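STIV B116 (Sulfolobus turreted icosahedral virus, PDB 2J85) is a small DNA-binding protein of an archaeal virus, of a family highly conserved among diverse crenarchaeal viruses. Local coordinates at residues L57-L61 with C62-L66; E37-L40 with E41-T44. All blocks are in the same frame, centred on the assembly; numbering follows the deposited sequence.

Contact 1 of 2, residues L57-L61 with C62-L66; sequences LVNTL and CGTQL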
ATOM      1  N   LEU A  57      -4.956  18.749  -9.575  1.00 42.11           N
ATOM      2  CA  LEU A  57      -4.315  19.135  -8.307  1.00 42.20           C
ATOM      3  C   LEU A  57      -2.777  19.218  -8.408  1.00 41.91           C
ATOM      4  O   LEU A  57      -2.153  20.171  -7.926  1.00 41.73           O
ATOM      5  CB  LEU A  57      -4.689  18.127  -7.215  1.00 42.52           C
ATOM      6  CG  LEU A  57      -4.411  18.546  -5.766  1.00 43.04           C
ATOM      7  CD1 LEU A  57      -5.496  17.990  -4.846  1.00 43.95           C
ATOM      8  CD2 LEU A  57      -3.047  18.092  -5.325  1.00 42.87           C
ATOM      9  N   VAL A  58      -2.170  18.207  -9.024  1.00 41.57           N
ATOM     10  CA  VAL A  58      -0.710  18.156  -9.155  1.00 41.21           C
ATOM     11  C   VAL A  58      -0.232  19.285 -10.056  1.00 41.01           C
ATOM     12  O   VAL A  58       0.761  19.950  -9.749  1.00 40.77           O
ATOM     13  CB  VAL A  58      -0.229  16.768  -9.684  1.00 41.27           C
ATOM     14  CG1 VAL A  58       1.263  16.782 -10.003  1.00 40.06           C
ATOM     15  CG2 VAL A  58      -0.549  15.670  -8.653  1.00 40.56           C
ATOM     16  N   ASN A  59      -0.955  19.505 -11.151  1.00 40.95           N
ATOM     17  CA  ASN A  59      -0.625  20.575 -12.090  1.00 40.94           C
ATOM     18  C   ASN A  59      -0.732  21.948 -11.462  1.00 41.17           C
ATOM     19  O   ASN A  59       0.152  22.791 -11.646  1.00 41.78           O
ATOM     20  CB  ASN A  59      -1.467  20.484 -13.359  1.00 40.48           C
ATOM     21  CG  ASN A  59      -1.025  19.335 -14.278  1.00 41.13           C
ATOM     22  OD1 ASN A  59      -1.757  18.936 -15.186  1.00 41.91           O
ATOM     23  ND2 ASN A  59       0.164  18.789 -14.032  1.00 37.42           N
ATOM     24  N   THR A  60      -1.777  22.166 -10.681  1.00 41.30           N
ATOM     25  CA  THR A  60      -1.916  23.430  -9.973  1.00 41.60           C
ATOM     26  C   THR A  60      -0.767  23.604  -8.971  1.00 41.66           C
ATOM     27  O   THR A  60      -0.111  24.640  -8.922  1.00 41.59           O
ATOM     28  CB  THR A  60      -3.274  23.521  -9.260  1.00 41.60           C
ATOM     29  OG1 THR A  60      -4.319  23.430 -10.238  1.00 41.91           O
ATOM     30  CG2 THR A  60      -3.410  24.839  -8.491  1.00 40.85           C
ATOM     31  N   LEU A  61      -0.520  22.559  -8.202  1.00 41.72           N
ATOM     32  CA  LEU A  61       0.485  22.584  -7.153  1.00 41.67           C
ATOM     33  C   LEU A  61       1.906  22.798  -7.671  1.00 41.32           C
ATOM     34  O   LEU A  61       2.652  23.614  -7.139  1.00 41.78           O
ATOM     35  CB  LEU A  61       0.427  21.269  -6.383  1.00 41.93           C
ATOM     36  CG  LEU A  61       1.341  21.218  -5.182  1.00 42.61           C
ATOM     37  CD1 LEU A  61       0.839  22.238  -4.170  1.00 45.82           C
ATOM     38  CD2 LEU A  61       1.326  19.847  -4.626  1.00 44.45           C
ATOM     39  N   CYS A  62       2.284  22.056  -8.700  1.00 40.96           N
ATOM     40  CA  CYS A  62       3.658  22.077  -9.190  1.00 40.38           C
ATOM     41  C   CYS A  62       3.870  22.933 -10.459  1.00 40.82           C
ATOM     42  O   CYS A  62       5.005  23.254 -10.793  1.00 40.93           O
ATOM     43  CB  CYS A  62       4.111  20.642  -9.458  1.00 39.92           C
ATOM     44  SG  CYS A  62       4.066  19.537  -8.033  1.00 37.66           S
ATOM     45  N   GLY A  63       2.799  23.289 -11.165  1.00 40.98           N
ATOM     46  CA  GLY A  63       2.921  24.054 -12.399  1.00 41.14           C
ATOM     47  C   GLY A  63       3.219  23.172 -13.603  1.00 41.62           C
ATOM     48  O   GLY A  63       3.639  23.648 -14.669  1.00 41.39           O
ATOM     49  N   THR A  64       2.972  21.880 -13.438  1.00 42.10           N
ATOM     50  CA  THR A  64       3.234  20.899 -14.468  1.00 42.07           C
ATOM     51  C   THR A  64       2.058  20.932 -15.427  1.00 43.10           C
ATOM     52  O   THR A  64       1.105  21.673 -15.198  1.00 43.11           O
ATOM     53  CB  THR A  64       3.441  19.499 -13.845  1.00 41.73           C
ATOM     54  OG1 THR A  64       2.425  19.244 -12.871  1.00 39.92           O
ATOM     55  CG2 THR A  64       4.784  19.440 -13.143  1.00 40.87           C
ATOM     56  N   GLN A  65       2.134  20.166 -16.511  1.00 44.31           N
ATOM     57  CA  GLN A  65       1.031  20.087 -17.462  1.00 45.54           C
ATOM     58  C   GLN A  65       0.749  18.635 -17.809  1.00 45.80           C
ATOM     59  O   GLN A  65       0.627  18.270 -18.986  1.00 46.30           O
ATOM     60  CB  GLN A  65       1.350  20.896 -18.736  1.00 46.00           C
ATOM     61  CG  GLN A  65       1.956  22.258 -18.458  1.00 47.10           C
ATOM     62  CD  GLN A  65       1.747  23.224 -19.585  1.00 49.80           C
ATOM     63  OE1 GLN A  65       1.201  22.864 -20.628  1.00 52.45           O
ATOM     64  NE2 GLN A  65       2.175  24.474 -19.388  1.00 50.78           N
ATOM     65  N   LEU A  66       0.646  17.812 -16.771  1.00 46.13           N
ATOM     66  CA  LEU A  66       0.419  16.382 -16.929  1.00 46.00           C
ATOM     67  C   LEU A  66      -0.986  16.143 -17.395  1.00 46.02           C
ATOM     68  O   LEU A  66      -1.899  16.861 -17.009  1.00 45.76           O
ATOM     69  CB  LEU A  66       0.630  15.633 -15.606  1.00 45.85           C
ATOM     70  CG  LEU A  66       2.034  15.720 -14.993  1.00 46.34           C
ATOM     71  CD1 LEU A  66       2.001  15.263 -13.544  1.00 45.04           C
ATOM     72  CD2 LEU A  66       3.043  14.934 -15.815  1.00 45.23           C
TER

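Contact 2 of 2, residues E37-L40 with E41-T44; sequences ELRL and EDGT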
ATOM      1  N   GLU A  37       9.494  17.569 -11.496  1.00 25.79           N
ATOM      2  CA  GLU A  37      10.012  18.393 -12.591  1.00 26.17           C
ATOM      3  C   GLU A  37      11.319  17.850 -13.143  1.00 25.42           C
ATOM      4  O   GLU A  37      11.489  17.775 -14.350  1.00 25.76           O
ATOM      5  CB  GLU A  37      10.181  19.845 -12.134  1.00 26.16           C
ATOM      6  CG  GLU A  37       8.853  20.542 -11.923  1.00 28.50           C
ATOM      7  CD  GLU A  37       8.911  21.682 -10.883  1.00 31.82           C
ATOM      8  OE1 GLU A  37      10.020  22.139 -10.525  1.00 31.14           O
ATOM      9  OE2 GLU A  37       7.820  22.114 -10.435  1.00 34.41           O
ATOM     10  N   LEU A  38      12.234  17.479 -12.256  1.00 25.43           N
ATOM     11  CA  LEU A  38      13.500  16.840 -12.652  1.00 25.25           C
ATOM     12  C   LEU A  38      13.288  15.582 -13.492  1.00 25.20           C
ATOM     13  O   LEU A  38      13.941  15.376 -14.506  1.00 25.32           O
ATOM     14  CB  LEU A  38      14.328  16.483 -11.411  1.00 25.14           C
ATOM     15  CG  LEU A  38      15.788  16.036 -11.650  1.00 27.09           C
ATOM     16  CD1 LEU A  38      16.578  17.082 -12.475  1.00 24.28           C
ATOM     17  CD2 LEU A  38      16.535  15.683 -10.313  1.00 25.27           C
ATOM     18  N   ARG A  39      12.368  14.729 -13.079  1.00 25.66           N
ATOM     19  CA  ARG A  39      12.137  13.492 -13.828  1.00 26.09           C
ATOM     20  C   ARG A  39      11.343  13.707 -15.109  1.00 26.18           C
ATOM     21  O   ARG A  39      11.453  12.922 -16.030  1.00 25.40           O
ATOM     22  CB  ARG A  39      11.486  12.454 -12.922  1.00 26.43           C
ATOM     23  CG  ARG A  39      12.311  12.142 -11.691  1.00 26.88           C
ATOM     24  CD  ARG A  39      13.789  12.058 -12.008  1.00 28.92           C
ATOM     25  NE  ARG A  39      14.559  11.782 -10.814  1.00 30.79           N
ATOM     26  CZ  ARG A  39      15.892  11.788 -10.771  1.00 33.06           C
ATOM     27  NH1 ARG A  39      16.603  12.032 -11.864  1.00 33.22           N
ATOM     28  NH2 ARG A  39      16.522  11.510  -9.627  1.00 32.18           N
ATOM     29  N   LEU A  40      10.586  14.795 -15.187  1.00 27.16           N
ATOM     30  CA  LEU A  40       9.952  15.168 -16.444  1.00 28.03           C
ATOM     31  C   LEU A  40      11.052  15.660 -17.412  1.00 29.11           C
ATOM     32  O   LEU A  40      11.171  15.182 -18.551  1.00 28.91           O
ATOM     33  CB  LEU A  40       8.838  16.215 -16.211  1.00 27.43           C
ATOM     34  CG  LEU A  40       7.503  15.650 -15.678  1.00 26.73           C
ATOM     35  CD1 LEU A  40       6.573  16.746 -15.090  1.00 22.39           C
ATOM     36  CD2 LEU A  40       6.784  14.830 -16.769  1.00 22.35           C
ATOM     37  N   GLU A  41      11.902  16.562 -16.937  1.00 30.89           N
ATOM     38  CA  GLU A  41      13.009  17.076 -17.770  1.00 32.16           C
ATOM     39  C   GLU A  41      13.969  15.993 -18.281  1.00 32.74           C
ATOM     40  O   GLU A  41      14.421  16.076 -19.432  1.00 33.37           O
ATOM     41  CB  GLU A  41      13.806  18.149 -17.049  1.00 32.07           C
ATOM     42  CG  GLU A  41      13.348  19.578 -17.344  1.00 36.08           C
ATOM     43  CD  GLU A  41      13.728  20.149 -18.757  1.00 37.70           C
ATOM     44  OE1 GLU A  41      14.667  19.703 -19.485  1.00 31.19           O
ATOM     45  OE2 GLU A  41      13.049  21.131 -19.105  1.00 44.84           O
ATOM     46  N   ASP A  42      14.312  15.010 -17.454  1.00 33.09           N
ATOM     47  CA  ASP A  42      15.266  14.007 -17.902  1.00 34.40           C
ATOM     48  C   ASP A  42      14.581  12.818 -18.579  1.00 35.12           C
ATOM     49  O   ASP A  42      15.248  11.877 -19.019  1.00 35.47           O
ATOM     50  CB  ASP A  42      16.187  13.540 -16.770  1.00 34.47           C
ATOM     51  CG  ASP A  42      15.480  12.669 -15.755  1.00 35.25           C
ATOM     52  OD1 ASP A  42      14.366  12.168 -16.021  1.00 38.41           O
ATOM     53  OD2 ASP A  42      16.038  12.502 -14.666  1.00 35.78           O
ATOM     54  N   GLY A  43      13.256  12.858 -18.648  1.00 35.44           N
ATOM     55  CA  GLY A  43      12.517  11.859 -19.390  1.00 35.76           C
ATOM     56  C   GLY A  43      12.349  10.515 -18.708  1.00 35.89           C
ATOM     57  O   GLY A  43      11.968   9.553 -19.358  1.00 35.54           O
ATOM     58  N   THR A  44      12.626  10.429 -17.409  1.00 36.34           N
ATOM     59  CA  THR A  44      12.529   9.146 -16.718  1.00 36.34           C
ATOM     60  C   THR A  44      11.194   8.971 -16.004  1.00 37.24           C
ATOM     61  O   THR A  44      10.837   7.849 -15.647  1.00 37.88           O
ATOM     62  CB  THR A  44      13.714   8.896 -15.735  1.00 36.53           C
ATOM     63  OG1 THR A  44      13.802   9.963 -14.782  1.00 35.24           O
ATOM     64  CG2 THR A  44      15.045   8.731 -16.506  1.00 33.14           C
TER

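Contact 1 of 2, residues L57-L61 with C62-L66
V58 and C62 are joined through their backbones in the last turn of helix 52-62. The N-H of C62 bonds to the carbonyl O of V58 at 2.8 Å (C62 N to V58 O), with an N-H...O angle of 160°. The next bond, from G63 N to N59 O, is 2.7 Å long but more bent, at 135°. G63 is the first residue to leave helical angles. Its phi is positive, which suits glycine. The chain turns there and runs back past the start of the same turn, which brings T64 close to N59, their CA atoms 4.5 Å apart.

The side chain of N59 reaches into this returning strip of chain and crosses that of T64 at about a right angle. N59 CB lies 3.4 Å from T64 O, and the amide group of N59 is set among T64, Q65 and L66. V58 makes the apolar contact, through CG1. This methyl stands opposite the backbone N (chi1 172°), which places V58 CG1 3.9 Å from L66 CD1. The two side chains meet at a slant. V58 CG1 also lies 4.0 Å from T64 OG1 and more loosely against C62 SG.

The sulfur of C62 forms a disulfide with C33 on helix 29-41. V58 packs on L36 of that helix and on I84 of strand 80-86. This is a helix C-terminus ended by a glycine of positive phi, with a disulfide tying the final helical residue to the neighbouring helix.

Contact 2 of 2, residues E37-L40 with E41-T44
R39 and D42 form a salt bridge across the C-terminal end of helix 29-41, where G43 closes the helix in a Schellman motif. R39 NH1 donates a hydrogen bond to D42 OD2, 2.9 Å away. The carboxylate oxygen lies at the edge of the guanidinium, 4° out of its plane. The two flat groups are nearly coplanar, 29° apart. The arginine chain folds at chi2 (-40°), and the bend carries the guanidinium across the helix direction to lie beside L38 and D42. There CD2 of L38 sits over the centre of one guanidinium face of R39, 3.9 Å above the plane.

T44 slants across the arginine chain, with T44 OG1 3.5 Å from R39 CD. R39 also packs on V4 and L45, two strand residues beside the turn.

The backbone bonds E41 N to E37 O and D42 N to L38 O carry the helix to its end. G43, with positive phi, then bonds from its N to L40 O. The bond from T44 N to R39 O is weak.

D42 divides its carboxylate between two tasks. While OD2 holds R39, D42 OD1 accepts T44 N at 2.8 Å, an Asx turn. T44 OG1 bonds to D42 OD1 as well, at 2.6 Å, from the same face of the carboxylate plane.

In the fold
Contact 2 comes first along the chain and contact 1 follows, with strand 45-47 between them. Their centres are about 14 Å apart. Each lies at the C-terminal end of a helix, 29-41 for contact 2 and 52-62 for contact 1, near the surface of the chain. The two ends touch: L40 CD1 packs 3.8 Å from T64 CG2, and L40 CD2 lies 3.9 Å from L66 CD2. The disulfide reaches the first turns of helix 29-41, while L40 packs at its other end, so this helix is held at two places. Contact 2 leads into strand 45-47, an outermost strand of the five-stranded sheet within this chain. Both helices pack beside that sheet.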